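Local coordinates for protein DMSP lyase (Ruegeria pomeroyi, PDB 5CU1) that belongs to the cupin superfamily of beta-barrel proteins and carries an iron(III) ion held by histidine and glutamate side chains, at residues 36-40 and 192-196; 46-51 and 115-120; 65-69 and 186-190; 141-145 and 176-180. All blocks are in the same frame, centred on the assembly; numbering follows the deposited sequence.

Interaction 1 (36-40 and 192-196); sequences LAGFV and LVLWR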
loop_
_atom_site.group_PDB
_atom_site.type_symbol
_atom_site.label_atom_id
_atom_site.label_comp_id
_atom_site.label_asym_id
_atom_site.label_seq_id
_atom_site.Cartn_x
_atom_site.Cartn_y
_atom_site.Cartn_z
ATOM N N LEU A 36 -12.611 3.472 5.795
ATOM C CA LEU A 36 -11.932 2.328 6.294
ATOM C C LEU A 36 -12.765 1.336 7.071
ATOM O O LEU A 36 -12.826 0.259 6.795
ATOM C CB LEU A 36 -10.684 2.724 6.934
ATOM C CG LEU A 36 -9.737 3.701 6.330
ATOM C CD1 LEU A 36 -8.600 3.813 7.177
ATOM C CD2 LEU A 36 -9.221 3.433 4.997
ATOM N N ALA A 37 -13.432 1.862 8.037
ATOM C CA ALA A 37 -14.343 1.219 8.922
ATOM C C ALA A 37 -15.570 0.701 8.256
ATOM O O ALA A 37 -15.957 -0.285 8.552
ATOM C CB ALA A 37 -14.661 2.107 10.122
ATOM N N GLY A 38 -16.081 1.390 7.273
ATOM C CA GLY A 38 -16.969 0.862 6.306
ATOM C C GLY A 38 -16.607 -0.249 5.397
ATOM O O GLY A 38 -17.409 -0.933 5.035
ATOM N N PHE A 39 -15.360 -0.390 5.061
ATOM C CA PHE A 39 -14.843 -1.463 4.226
ATOM C C PHE A 39 -14.695 -2.797 4.829
ATOM O O PHE A 39 -14.952 -3.628 4.347
ATOM C CB PHE A 39 -13.565 -0.984 3.533
ATOM C CG PHE A 39 -12.832 -1.953 2.681
ATOM C CD1 PHE A 39 -13.009 -1.963 1.343
ATOM C CD2 PHE A 39 -11.925 -2.717 3.210
ATOM C CE1 PHE A 39 -12.271 -2.749 0.542
ATOM C CE2 PHE A 39 -11.222 -3.558 2.451
ATOM C CZ PHE A 39 -11.382 -3.526 1.109
ATOM N N VAL A 40 -14.316 -2.801 6.012
ATOM C CA VAL A 40 -13.912 -3.879 6.827
ATOM C C VAL A 40 -13.917 -3.513 8.368
ATOM O O VAL A 40 -13.550 -2.588 8.782
ATOM C CB VAL A 40 -12.648 -4.586 6.268
ATOM C CG1 VAL A 40 -11.342 -3.908 6.421
ATOM C CG2 VAL A 40 -12.669 -5.977 6.647
ATOM N N LEU A 192 -2.311 3.724 2.615
ATOM C CA LEU A 192 -2.762 2.495 3.225
ATOM C C LEU A 192 -3.649 1.810 2.212
ATOM O O LEU A 192 -4.492 2.465 1.594
ATOM C CB LEU A 192 -3.536 2.769 4.511
ATOM C CG LEU A 192 -4.314 1.590 5.096
ATOM C CD1 LEU A 192 -3.356 0.564 5.706
ATOM C CD2 LEU A 192 -5.357 2.064 6.118
ATOM N N VAL A 193 -3.432 0.507 2.024
ATOM C CA VAL A 193 -4.223 -0.312 1.120
ATOM C C VAL A 193 -4.841 -1.488 1.870
ATOM O O VAL A 193 -4.113 -2.289 2.430
ATOM C CB VAL A 193 -3.372 -0.855 -0.023
ATOM C CG1 VAL A 193 -4.262 -1.499 -1.096
ATOM C CG2 VAL A 193 -2.520 0.248 -0.597
ATOM N N LEU A 194 -6.174 -1.577 1.885
ATOM C CA LEU A 194 -6.891 -2.683 2.524
ATOM C C LEU A 194 -7.461 -3.646 1.502
ATOM O O LEU A 194 -7.946 -3.221 0.466
ATOM C CB LEU A 194 -8.030 -2.160 3.405
ATOM C CG LEU A 194 -7.586 -1.231 4.536
ATOM C CD1 LEU A 194 -8.755 -0.825 5.394
ATOM C CD2 LEU A 194 -6.506 -1.889 5.385
ATOM N N TRP A 195 -7.371 -4.943 1.801
ATOM C CA TRP A 195 -7.940 -6.013 0.978
ATOM C C TRP A 195 -8.999 -6.785 1.747
ATOM O O TRP A 195 -8.901 -6.973 2.963
ATOM C CB TRP A 195 -6.873 -7.008 0.519
ATOM C CG TRP A 195 -6.064 -6.563 -0.619
ATOM C CD1 TRP A 195 -5.878 -5.294 -1.029
ATOM C CD2 TRP A 195 -5.313 -7.394 -1.510
ATOM N NE1 TRP A 195 -5.053 -5.267 -2.123
ATOM C CE2 TRP A 195 -4.697 -6.549 -2.439
ATOM C CE3 TRP A 195 -5.102 -8.770 -1.606
ATOM C CZ2 TRP A 195 -3.895 -7.036 -3.468
ATOM C CZ3 TRP A 195 -4.303 -9.249 -2.618
ATOM C CH2 TRP A 195 -3.711 -8.386 -3.539
ATOM N N ARG A 196 -10.000 -7.255 1.020
ATOM C CA ARG A 196 -11.014 -8.103 1.600
ATOM C C ARG A 196 -11.404 -9.089 0.525
ATOM O O ARG A 196 -11.264 -8.789 -0.661
ATOM C CB ARG A 196 -12.200 -7.278 2.099
ATOM C CG ARG A 196 -13.019 -6.615 1.006
ATOM C CD ARG A 196 -14.071 -5.667 1.569
ATOM N NE ARG A 196 -15.106 -5.389 0.569
ATOM C CZ ARG A 196 -16.205 -4.671 0.782
ATOM N NH1 ARG A 196 -16.451 -4.114 1.959
ATOM N NH2 ARG A 196 -17.072 -4.511 -0.200
#
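Phe39 lies between Arg196 and Leu194 where helix 34-39 packs on strand 189-196, one of the strands of the cupin beta-barrel. This is the tight part of the contact. Arg196 CD stands almost over the middle of the Phe39 ring, 3.5 Å from the centroid, a CH-pi contact made by the arginine's aliphatic stem. Farther along, the guanidinium lies nearly flat on the ring, the two planes 18° apart, as an off-centre cation-pi stack. At the rim, Phe39 CE2 meets Leu194 CB at 3.6 Å, and the backbone of Trp195 comes up at the ring edge. With CG anti to the backbone nitrogen (chi1 177°), Phe39 extends straight out from the helix to the strand. The ring also touches Ile146 of the adjoining strand 144-150.

Away from the ring the packing is thinner. Leu36 CD1 meets Leu192 CD2 at 3.8 Å in a buried apolar patch that Leu29 and Phe26 of helix 17-32 help to complete. Val40, partly exposed, approaches Leu194 only through CG1, which is 4.2 Å from CD1. The partly exposed guanidinium marks the more open, polar margin. Its NE forms a salt bridge with Glu144 OE1, while the NH1 branch turns back to the backbone of Phe39. Arg196 NH1 donates to Phe39 O over 2.9 Å, using a lone pair in the carbonyl plane and keeping the oxygen within 9° of the guanidinium plane.

Interaction 2 (46-51 and 115-120); sequences LTPQPV and GGPFAS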
loop_
_atom_site.group_PDB
_atom_site.type_symbol
_atom_site.label_atom_id
_atom_site.label_comp_id
_atom_site.label_asym_id
_atom_site.label_seq_id
_atom_site.Cartn_x
_atom_site.Cartn_y
_atom_site.Cartn_z
ATOM N N LEU A 46 -5.672 -10.226 16.176
ATOM C CA LEU A 46 -4.817 -10.717 15.096
ATOM C C LEU A 46 -3.628 -11.610 15.607
ATOM O O LEU A 46 -2.898 -11.226 16.391
ATOM C CB LEU A 46 -4.347 -9.510 14.379
ATOM C CG LEU A 46 -5.410 -8.600 13.921
ATOM C CD1 LEU A 46 -4.786 -7.354 14.260
ATOM C CD2 LEU A 46 -5.563 -8.558 12.475
ATOM N N THR A 47 -3.509 -12.785 15.136
ATOM C CA THR A 47 -2.443 -13.697 15.444
ATOM C C THR A 47 -1.087 -13.328 14.982
ATOM O O THR A 47 -0.882 -13.260 13.823
ATOM C CB THR A 47 -2.831 -15.063 15.004
ATOM O OG1 THR A 47 -3.938 -15.422 15.772
ATOM C CG2 THR A 47 -1.742 -16.079 15.168
ATOM N N PRO A 48 -0.068 -13.243 15.844
ATOM C CA PRO A 48 1.273 -12.804 15.431
ATOM C C PRO A 48 2.062 -13.775 14.658
ATOM O O PRO A 48 1.722 -14.841 14.906
ATOM C CB PRO A 48 1.928 -12.369 16.739
ATOM C CG PRO A 48 0.853 -11.971 17.551
ATOM C CD PRO A 48 -0.332 -12.864 17.215
ATOM N N GLN A 49 2.979 -13.432 13.727
ATOM C CA GLN A 49 3.627 -14.272 12.919
ATOM C C GLN A 49 4.876 -13.650 12.659
ATOM O O GLN A 49 4.939 -12.545 12.511
ATOM C CB GLN A 49 2.798 -14.731 11.759
ATOM C CG GLN A 49 2.302 -13.800 10.738
ATOM C CD GLN A 49 1.763 -14.434 9.515
ATOM O OE1 GLN A 49 1.299 -15.449 9.589
ATOM N NE2 GLN A 49 1.819 -13.778 8.424
ATOM N N PRO A 50 5.936 -14.531 12.625
ATOM C CA PRO A 50 7.201 -13.927 12.235
ATOM C C PRO A 50 7.399 -13.313 10.747
ATOM O O PRO A 50 6.876 -13.813 9.873
ATOM C CB PRO A 50 8.144 -15.000 12.571
ATOM C CG PRO A 50 7.539 -16.102 12.270
ATOM C CD PRO A 50 6.291 -16.001 12.838
ATOM N N VAL A 51 8.179 -12.274 10.577
ATOM C CA VAL A 51 8.493 -11.662 9.364
ATOM C C VAL A 51 9.910 -11.857 9.162
ATOM O O VAL A 51 10.592 -11.318 9.801
ATOM C CB VAL A 51 8.187 -10.181 9.396
ATOM C CG1 VAL A 51 8.778 -9.372 8.340
ATOM C CG2 VAL A 51 6.775 -9.851 9.662
ATOM N N GLY A 115 3.254 -12.334 4.707
ATOM C CA GLY A 115 4.487 -11.577 4.717
ATOM C C GLY A 115 4.454 -10.433 5.708
ATOM O O GLY A 115 5.398 -9.647 5.775
ATOM N N GLY A 116 3.374 -10.339 6.484
ATOM C CA GLY A 116 3.262 -9.311 7.499
ATOM C C GLY A 116 3.350 -9.861 8.910
ATOM O O GLY A 116 3.253 -11.077 9.117
ATOM N N PRO A 117 3.549 -8.967 9.896
ATOM C CA PRO A 117 3.651 -9.400 11.296
ATOM C C PRO A 117 2.362 -9.987 11.895
ATOM O O PRO A 117 2.422 -10.576 12.974
ATOM C CB PRO A 117 4.062 -8.111 12.033
ATOM C CG PRO A 117 3.883 -6.998 11.066
ATOM C CD PRO A 117 4.000 -7.576 9.710
ATOM N N PHE A 118 1.187 -9.836 11.306
ATOM C CA PHE A 118 -0.096 -10.261 11.791
ATOM C C PHE A 118 -0.856 -11.003 10.807
ATOM O O PHE A 118 -0.737 -10.732 9.727
ATOM C CB PHE A 118 -0.886 -9.061 12.284
ATOM C CG PHE A 118 -0.123 -8.237 13.264
ATOM C CD1 PHE A 118 0.570 -7.116 12.837
ATOM C CD2 PHE A 118 0.044 -8.674 14.596
ATOM C CE1 PHE A 118 1.254 -6.389 13.696
ATOM C CE2 PHE A 118 0.795 -7.909 15.436
ATOM C CZ PHE A 118 1.408 -6.814 14.976
ATOM N N ALA A 119 -1.591 -11.986 11.226
ATOM C CA ALA A 119 -2.323 -12.789 10.351
ATOM C C ALA A 119 -3.796 -12.564 10.448
ATOM O O ALA A 119 -4.143 -12.202 11.402
ATOM C CB ALA A 119 -1.956 -14.184 10.548
ATOM N N SER A 120 -4.592 -12.797 9.418
ATOM C CA SER A 120 -6.069 -12.575 9.335
ATOM C C SER A 120 -6.688 -13.250 8.193
ATOM O O SER A 120 -6.140 -13.274 7.213
ATOM C CB SER A 120 -6.386 -11.182 9.264
ATOM O OG SER A 120 -7.584 -10.977 9.667
#
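Leu46 meets Phe118 and Ala119 at one end of a small, weakly bonded antiparallel ribbon, formed by strands 47-48 and 118-119 apart from the two larger sheets of the cupin fold. Leu46 CB lies 4.1 Å from Phe118 CB, and both side chains also touch Leu23 of helix 17-32. At Thr47 the backbone takes over: its carbonyl oxygen accepts a bond of 3.0 Å from Ala119 N. Pro48 faces Phe118 in a non-hydrogen-bonded pair, a position at which the missing N-H of proline costs the ribbon nothing. Pro48 adds a CA-H...O contact, 3.5 Å from its CA to Pro117 O.

Gln49 doubles the grip. Its backbone N donates to the same Pro117 O, coming from well above the carbonyl plane. Its side chain starts between the backbone N and the carbonyl carbon (chi1 63°), then runs extended beside the partner chain. The amide is thereby set to donate from NE2 to Gly116 O at 3.1 Å, with that oxygen lying in the amide plane. The other amide atom, OE1, rests 3.6 Å from Ala119 CB, so the amide spans from Gly116 to Ala119 on the partner chain.

Beyond Pro50 the chain curves toward the partner, and Val51 closes the contact with one methyl, CG2, which lies 3.4 Å from Pro117 N and 3.6 Å from Pro117 CD.

Interaction 3 (65-69 and 186-190); sequences DPDLT and DRPFM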
loop_
_atom_site.group_PDB
_atom_site.type_symbol
_atom_site.label_atom_id
_atom_site.label_comp_id
_atom_site.label_asym_id
_atom_site.label_seq_id
_atom_site.Cartn_x
_atom_site.Cartn_y
_atom_site.Cartn_z
ATOM N N ASP A 65 12.466 10.434 1.491
ATOM C CA ASP A 65 11.593 11.409 0.829
ATOM C C ASP A 65 11.153 12.624 1.704
ATOM O O ASP A 65 10.708 12.518 2.706
ATOM C CB ASP A 65 10.465 10.668 0.232
ATOM C CG ASP A 65 10.059 11.126 -1.028
ATOM O OD1 ASP A 65 9.988 12.281 -1.145
ATOM O OD2 ASP A 65 9.647 10.253 -1.817
ATOM N N PRO A 66 11.570 13.833 1.170
ATOM C CA PRO A 66 11.281 15.018 1.963
ATOM C C PRO A 66 9.885 15.657 1.795
ATOM O O PRO A 66 9.634 16.591 2.455
ATOM C CB PRO A 66 12.418 15.907 1.560
ATOM C CG PRO A 66 12.393 15.800 0.262
ATOM C CD PRO A 66 12.447 14.385 0.037
ATOM N N ASP A 67 9.068 15.063 0.962
ATOM C CA ASP A 67 7.954 15.557 0.351
ATOM C C ASP A 67 6.764 14.700 0.478
ATOM O O ASP A 67 5.949 14.790 -0.185
ATOM C CB ASP A 67 8.410 15.785 -1.039
ATOM C CG ASP A 67 7.563 16.559 -1.874
ATOM O OD1 ASP A 67 6.901 17.545 -1.634
ATOM O OD2 ASP A 67 7.622 16.165 -2.926
ATOM N N LEU A 68 6.756 13.857 1.434
ATOM C CA LEU A 68 5.588 13.096 1.912
ATOM C C LEU A 68 4.789 13.851 3.070
ATOM O O LEU A 68 4.733 13.459 4.098
ATOM C CB LEU A 68 6.013 11.713 2.334
ATOM C CG LEU A 68 6.352 10.614 1.473
ATOM C CD1 LEU A 68 7.052 9.585 2.180
ATOM C CD2 LEU A 68 5.293 10.150 0.622
ATOM N N THR A 69 4.340 15.010 2.713
ATOM C CA THR A 69 3.295 15.959 3.157
ATOM C C THR A 69 1.936 15.477 3.605
ATOM O O THR A 69 1.352 14.808 2.941
ATOM C CB THR A 69 3.272 17.068 2.074
ATOM O OG1 THR A 69 4.312 17.985 2.256
ATOM C CG2 THR A 69 2.242 17.791 2.004
ATOM N N ASP A 186 5.259 15.281 -9.913
ATOM C CA ASP A 186 6.390 15.851 -9.165
ATOM C C ASP A 186 6.303 15.604 -7.668
ATOM O O ASP A 186 7.225 15.948 -6.927
ATOM C CB ASP A 186 6.501 17.354 -9.429
ATOM C CG ASP A 186 5.253 18.118 -9.020
ATOM O OD1 ASP A 186 4.142 17.643 -9.316
ATOM O OD2 ASP A 186 5.385 19.199 -8.411
ATOM N N ARG A 187 5.189 15.007 -7.236
ATOM C CA ARG A 187 4.973 14.628 -5.839
ATOM C C ARG A 187 5.033 13.113 -5.635
ATOM O O ARG A 187 4.656 12.358 -6.515
ATOM C CB ARG A 187 3.613 15.136 -5.358
ATOM C CG ARG A 187 3.270 16.575 -5.732
ATOM C CD ARG A 187 3.960 17.570 -4.815
ATOM N NE ARG A 187 3.984 17.095 -3.441
ATOM C CZ ARG A 187 2.952 17.162 -2.609
ATOM N NH1 ARG A 187 1.803 17.694 -3.019
ATOM N NH2 ARG A 187 3.071 16.693 -1.368
ATOM N N PRO A 188 5.518 12.669 -4.472
ATOM C CA PRO A 188 5.352 11.269 -4.046
ATOM C C PRO A 188 4.023 11.059 -3.341
ATOM O O PRO A 188 3.302 12.034 -3.113
ATOM C CB PRO A 188 6.507 11.060 -3.068
ATOM C CG PRO A 188 6.716 12.443 -2.472
ATOM C CD PRO A 188 6.493 13.389 -3.633
ATOM N N PHE A 189 3.692 9.808 -3.029
ATOM C CA PHE A 189 2.599 9.517 -2.096
ATOM C C PHE A 189 2.902 8.266 -1.294
ATOM O O PHE A 189 3.726 7.427 -1.686
ATOM C CB PHE A 189 1.238 9.366 -2.810
ATOM C CG PHE A 189 1.007 8.007 -3.430
ATOM C CD1 PHE A 189 0.269 7.046 -2.774
ATOM C CD2 PHE A 189 1.523 7.700 -4.673
ATOM C CE1 PHE A 189 0.064 5.798 -3.337
ATOM C CE2 PHE A 189 1.313 6.461 -5.239
ATOM C CZ PHE A 189 0.582 5.509 -4.563
ATOM N N MET A 190 2.238 8.172 -0.150
ATOM C CA MET A 190 2.122 6.929 0.598
ATOM C C MET A 190 0.645 6.656 0.812
ATOM O O MET A 190 -0.132 7.591 1.044
ATOM C CB MET A 190 2.845 7.025 1.935
ATOM C CG MET A 190 2.596 5.846 2.834
ATOM S SD MET A 190 3.179 6.100 4.507
ATOM C CE MET A 190 4.819 6.731 4.188
#
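Arg187 NE reaches Asp67 OD1 over 3.5 Å, a long and bent salt bridge whose N-H...O angle is 135°. The two side chains cross at about a right angle, with the carboxylate and guanidinium planes turned 45° from each other, so the groups do not meet as a flat two-pronged pair. Bends at chi2 and chi3 fold the arginine back over the loop that follows helix 57-64. There NH2 is pressed against Thr69, 3.5 Å from its CB, and is buried with no polar partner in the model.

Pro188, just ahead of strand 189-196, takes up the middle of the contact. Asp67 OD2 lies 3.1 Å from Pro188 CD, while the second carboxylate, that of Asp65, lies along the neighbouring CB-CG edge of the ring, with OD2 at 3.5 Å from Pro188 CB and OD1 near CG. Acidic oxygens thus rest on the aliphatic hydrogens of one proline ring.

Deeper in, the chemistry turns apolar. Leu68 CD2 sits on the strand backbone, 3.6 Å from Phe189 C, and CD1 meets Met190 CE at 4.1 Å. Tyr129 of strand 124-130 touches both Leu68 and Pro188, and Phe80 of helix 74-83 touches Met190.

The loop is therefore fixed to the barrel strand mainly by packing of Leu68 and Asp67 on the strand start and on the proline ring. The single weak ion pair probably adds little direct bonding, although the arginine's charge may partly offset that of Asp67 next to Pro188.

Interaction 4 (141-145 and 176-180); sequences HPAEE and SGHPH. With FE (Fe (III) ion), chain B.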
loop_
_atom_site.group_PDB
_atom_site.type_symbol
_atom_site.label_atom_id
_atom_site.label_comp_id
_atom_site.label_asym_id
_atom_site.label_seq_id
_atom_site.Cartn_x
_atom_site.Cartn_y
_atom_site.Cartn_z
ATOM N N HIS A 141 -6.285 -7.783 -9.430
ATOM C CA HIS A 141 -6.481 -8.792 -8.470
ATOM C C HIS A 141 -7.891 -9.047 -7.986
ATOM O O HIS A 141 -8.667 -8.232 -7.916
ATOM C CB HIS A 141 -5.654 -8.601 -7.278
ATOM C CG HIS A 141 -5.632 -7.215 -6.762
ATOM N ND1 HIS A 141 -6.675 -6.610 -6.151
ATOM C CD2 HIS A 141 -4.690 -6.288 -6.844
ATOM C CE1 HIS A 141 -6.342 -5.429 -5.783
ATOM N NE2 HIS A 141 -5.171 -5.180 -6.244
ATOM N N PRO A 142 -8.190 -10.247 -7.607
ATOM C CA PRO A 142 -9.406 -10.698 -6.922
ATOM C C PRO A 142 -9.917 -10.091 -5.643
ATOM O O PRO A 142 -11.009 -9.879 -5.722
ATOM C CB PRO A 142 -9.107 -12.168 -6.756
ATOM C CG PRO A 142 -8.215 -12.424 -7.768
ATOM C CD PRO A 142 -7.383 -11.358 -7.982
ATOM N N ALA A 143 -9.102 -9.655 -4.685
ATOM C CA ALA A 143 -9.465 -8.859 -3.696
ATOM C C ALA A 143 -10.103 -7.567 -4.166
ATOM O O ALA A 143 -9.629 -6.925 -4.900
ATOM C CB ALA A 143 -8.311 -8.565 -2.762
ATOM N N GLU A 144 -11.129 -7.230 -3.489
ATOM C CA GLU A 144 -11.552 -5.918 -3.294
ATOM C C GLU A 144 -10.651 -5.072 -2.477
ATOM O O GLU A 144 -10.117 -5.485 -1.563
ATOM C CB GLU A 144 -12.933 -5.884 -2.786
ATOM C CG GLU A 144 -13.931 -6.636 -3.561
ATOM C CD GLU A 144 -15.375 -6.435 -3.131
ATOM O OE1 GLU A 144 -15.754 -6.701 -2.130
ATOM O OE2 GLU A 144 -16.178 -6.064 -3.861
ATOM N N GLU A 145 -10.547 -3.889 -2.950
ATOM C CA GLU A 145 -9.611 -2.917 -2.526
ATOM C C GLU A 145 -10.006 -1.483 -2.196
ATOM O O GLU A 145 -10.657 -0.964 -2.787
ATOM C CB GLU A 145 -8.335 -3.013 -3.365
ATOM C CG GLU A 145 -7.308 -2.023 -3.268
ATOM C CD GLU A 145 -6.247 -2.140 -4.271
ATOM O OE1 GLU A 145 -6.339 -1.841 -5.317
ATOM O OE2 GLU A 145 -5.304 -2.628 -4.002
ATOM N N SER A 176 -13.442 -6.015 -7.729
ATOM C CA SER A 176 -12.693 -7.168 -8.022
ATOM C C SER A 176 -12.279 -7.264 -9.405
ATOM O O SER A 176 -13.076 -7.049 -10.193
ATOM C CB SER A 176 -13.517 -8.315 -7.851
ATOM O OG SER A 176 -13.364 -8.721 -6.649
ATOM N N GLY A 177 -11.022 -7.562 -9.682
ATOM C CA GLY A 177 -10.467 -7.665 -10.963
ATOM C C GLY A 177 -10.348 -6.446 -11.810
ATOM O O GLY A 177 -10.006 -6.519 -12.841
ATOM N N HIS A 178 -10.633 -5.341 -11.271
ATOM C CA HIS A 178 -10.782 -4.119 -11.961
ATOM C C HIS A 178 -9.456 -3.494 -12.142
ATOM O O HIS A 178 -8.775 -3.331 -11.273
ATOM C CB HIS A 178 -11.761 -3.277 -11.271
ATOM C CG HIS A 178 -12.427 -2.323 -12.123
ATOM N ND1 HIS A 178 -13.774 -2.372 -12.325
ATOM C CD2 HIS A 178 -11.977 -1.292 -12.841
ATOM C CE1 HIS A 178 -14.108 -1.353 -13.074
ATOM N NE2 HIS A 178 -13.041 -0.729 -13.432
ATOM N N PRO A 179 -9.109 -3.355 -13.468
ATOM C CA PRO A 179 -7.807 -2.711 -13.698
ATOM C C PRO A 179 -7.530 -1.262 -13.134
ATOM O O PRO A 179 -8.281 -0.493 -13.319
ATOM C CB PRO A 179 -7.659 -2.755 -15.161
ATOM C CG PRO A 179 -8.315 -3.895 -15.562
ATOM C CD PRO A 179 -9.545 -3.832 -14.855
ATOM N N HIS A 180 -6.525 -1.078 -12.355
ATOM C CA HIS A 180 -6.205 0.252 -11.851
ATOM C C HIS A 180 -4.703 0.585 -11.978
ATOM O O HIS A 180 -3.850 -0.312 -11.994
ATOM C CB HIS A 180 -6.659 0.376 -10.393
ATOM C CG HIS A 180 -6.277 -0.786 -9.533
ATOM N ND1 HIS A 180 -6.889 -2.020 -9.628
ATOM C CD2 HIS A 180 -5.359 -0.900 -8.539
ATOM C CE1 HIS A 180 -6.370 -2.841 -8.732
ATOM N NE2 HIS A 180 -5.433 -2.189 -8.063
HETATM FE FE FE B . -4.433 -2.882 -6.203
HETATM O O HOH W 1 -8.163 -5.229 -9.182
#
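The imidazoles of His141 and His180 form an offset edge-to-face pair, the edge of His180 directed at the face of His141 with centroids 5.1 Å apart and planes at 77°. A water lies over one face of His141, displaced toward the rim, and accepts from the backbone N of that residue. This water and His141 NE2 lie in plane at the His180 edge. At the ring edges are the carbonyl oxygens that fix each rotation: His141 ND1 donates to Ala143 O in the ring plane, and His180 ND1 to His178 O at 2.8 Å. Both NE2 atoms are thus turned to the iron(III) ion, 2.4 Å away for His141 and 2.2 Å for His180. Glu145, extended beyond CG, grips the metal with both carboxylate oxygens, OE2 at 2.4 Å; its carboxylate plane stands 80° from the His180 ring. Second-shell donors hold this group: His174 ND1 bonds to OE1 and Trp195 NE1 to OE2.

Outside the metal site the two loops are tied by their backbones and one hydroxyl. Gly177 N donates to His141 O at 3.0 Å, and Ser176 OG to Pro142 O at 2.8 Å.

The iron is carried between the two sheets of the cupin barrel: Glu145 belongs to strand 144-150, flanked by strands 189-196 and 171-174, whereas His141 directly follows strand 135-140 and His180 opens strand 180-183, neighbours in the other sheet.

How the interactions relate
Strand 189-196 serves two of the contacts: interaction 3 holds its start and interaction 1 its end, their centres about 23 Å apart. Interaction 1 is the buried one, helix against sheet, and is mainly apolar and aromatic with charge at its margin. It touches interaction 4 through Trp195, Arg196, Glu144 and Glu145, so the strand packed by the helix also lines the iron site. Interaction 4 differs in chemistry, metal bonds and oriented imidazoles replacing hydrophobic packing. Interactions 2, 3 and 4 are partly buried; 2 and 3 lie on opposite sides of the chain's centre, the former relying on backbone bonds and one glutamine amide in a separate ribbon, the latter on leucine, proline and a weak ion pair.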